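Local atomic coordinates of dual specificity protein phosphatase 8 (Homo sapiens, PDB entry 4JMK), a protein that is expected to dephosphorylate phosphotyrosine, phosphoserine and phosphothreonine in proteins and to restrain mitogen-activated protein kinases, this chain being its catalytic domain. Residues P65-S70 against L136-S141. The protein carries 1 engineered substitution. Residues are numbered along the deposited sequence; the frame is centred on the assembly and turned at random.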
# COMPACT_ATOMS: atom_id res chain seq x y z
N PRO A 65 7.27 4.81 9.67
CA PRO A 65 8.59 4.26 9.34
C PRO A 65 8.51 3.01 8.53
O PRO A 65 9.56 2.44 8.27
CB PRO A 65 9.16 3.87 10.70
CG PRO A 65 7.97 3.50 11.45
CD PRO A 65 7.00 4.57 11.08
N TRP A 66 7.32 2.54 8.18
CA TRP A 66 7.20 1.38 7.29
C TRP A 66 6.94 1.84 5.87
O TRP A 66 7.00 1.03 4.95
CB TRP A 66 6.04 0.49 7.73
CG TRP A 66 6.32 -0.27 8.99
CD1 TRP A 66 5.79 -0.04 10.22
CD2 TRP A 66 7.19 -1.40 9.13
NE1 TRP A 66 6.28 -0.95 11.13
CE2 TRP A 66 7.14 -1.80 10.48
CE3 TRP A 66 8.00 -2.11 8.24
CZ2 TRP A 66 7.88 -2.88 10.97
CZ3 TRP A 66 8.73 -3.19 8.72
CH2 TRP A 66 8.67 -3.56 10.07
N LEU A 67 6.65 3.12 5.69
CA LEU A 67 6.22 3.61 4.37
C LEU A 67 7.32 3.54 3.32
O LEU A 67 7.10 3.04 2.22
CB LEU A 67 5.64 5.03 4.48
CG LEU A 67 4.31 5.11 5.23
CD1 LEU A 67 3.80 6.56 5.35
CD2 LEU A 67 3.26 4.22 4.56
N ASP A 68 8.52 4.01 3.65
CA ASP A 68 9.60 3.96 2.67
C ASP A 68 9.96 2.53 2.24
O ASP A 68 10.21 2.29 1.06
CB ASP A 68 10.82 4.73 3.17
CG ASP A 68 10.69 6.24 2.98
OD1 ASP A 68 9.98 6.69 2.04
OD2 ASP A 68 11.32 6.98 3.76
N LYS A 69 9.96 1.59 3.18
CA LYS A 69 10.25 0.19 2.86
C LYS A 69 9.12 -0.48 2.07
O LYS A 69 9.37 -1.33 1.21
CB LYS A 69 10.58 -0.62 4.12
CG LYS A 69 11.95 -0.30 4.70
CD LYS A 69 12.36 -1.33 5.75
CE LYS A 69 13.76 -1.06 6.31
NZ LYS A 69 13.72 -0.60 7.73
N SER A 70 7.88 -0.13 2.39
CA SER A 70 6.72 -0.60 1.62
C SER A 70 6.79 -0.11 0.17
O SER A 70 6.57 -0.87 -0.77
CB SER A 70 5.43 -0.07 2.26
OG SER A 70 5.27 -0.53 3.59
N LEU A 136 -0.15 12.95 6.14
CA LEU A 136 0.23 14.36 6.18
C LEU A 136 1.67 14.53 6.62
O LEU A 136 2.42 15.32 6.03
CB LEU A 136 -0.67 15.17 7.11
CG LEU A 136 -1.87 15.92 6.54
CD1 LEU A 136 -2.29 17.10 7.44
CD2 LEU A 136 -1.57 16.41 5.14
N GLU A 137 2.07 13.83 7.69
CA GLU A 137 3.43 13.96 8.22
C GLU A 137 4.44 13.39 7.24
O GLU A 137 5.55 13.91 7.13
CB GLU A 137 3.58 13.25 9.57
CG GLU A 137 3.52 14.16 10.79
CD GLU A 137 4.42 15.36 10.68
OE1 GLU A 137 3.91 16.45 10.39
OE2 GLU A 137 5.65 15.23 10.89
N TYR A 138 4.05 12.33 6.55
CA TYR A 138 4.93 11.73 5.55
C TYR A 138 5.17 12.73 4.42
O TYR A 138 6.31 12.92 3.98
CB TYR A 138 4.31 10.43 5.02
CG TYR A 138 5.18 9.67 4.04
CD1 TYR A 138 6.45 9.22 4.40
CD2 TYR A 138 4.73 9.38 2.75
CE1 TYR A 138 7.25 8.52 3.49
CE2 TYR A 138 5.52 8.68 1.84
CZ TYR A 138 6.78 8.26 2.23
OH TYR A 138 7.58 7.56 1.34
N GLU A 139 4.11 13.39 3.98
CA GLU A 139 4.24 14.38 2.91
C GLU A 139 5.16 15.51 3.35
O GLU A 139 5.98 16.01 2.57
CB GLU A 139 2.88 14.96 2.54
CG GLU A 139 2.93 15.99 1.43
CD GLU A 139 3.85 15.61 0.28
OE1 GLU A 139 3.87 14.43 -0.14
OE2 GLU A 139 4.58 16.50 -0.20
N ARG A 140 5.01 15.91 4.60
CA ARG A 140 5.79 17.03 5.10
C ARG A 140 7.26 16.68 5.04
O ARG A 140 8.09 17.50 4.66
CB ARG A 140 5.37 17.39 6.53
CG ARG A 140 5.85 18.76 6.95
CD ARG A 140 5.26 19.15 8.27
NE ARG A 140 5.81 18.35 9.36
CZ ARG A 140 6.96 18.63 9.97
NH1 ARG A 140 7.69 19.68 9.60
NH2 ARG A 140 7.38 17.85 10.96
N SER A 141 7.58 15.43 5.37
CA SER A 141 8.96 14.96 5.40
C SER A 141 9.57 14.80 4.00
O SER A 141 10.76 15.04 3.80
CB SER A 141 9.06 13.65 6.20
OG SER A 141 8.87 12.51 5.39
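The ring of Tyr-138 has the methyl CD1 of Leu-67 over one face and Asp-68 OD1 at its edge, near the ring plane. Leu-67 CD1 lies 3.6 Å from Tyr-138 CG, over the face but displaced toward the CG end. This is a CH-pi contact. Further along, Leu-67 CB passes 4.0 Å from Tyr-138 CE1. CB of Tyr-138 already points toward helix 67-79, and with CG anti to the backbone N (chi1 -176°) the ring extends on to it. At its end, Tyr-138 OH donates a short hydrogen bond of 2.6 Å to Asp-68 OD1. The hydroxyl meets that oxygen on the syn side, 34° out of the carboxylate plane. Carboxylate and ring are turned 60° against each other. With a phenylalanine here, Asp-68 OD1 would probably lose its hydroxyl partner, leaving the carboxylate freer to turn. The contact joins two helices of the phosphatase catalytic domain by one apolar and one polar touch, away from the active site. Tyr-138 bridges from helix 129-148 to Leu-67 and Asp-68 of helix 67-79. Leu-64, in the loop before helix 67-79, also touches the Tyr-138 side chain. Lys-105 of helix 94-107 touches both Asp-68 and Tyr-138, bringing a third helix to the junction.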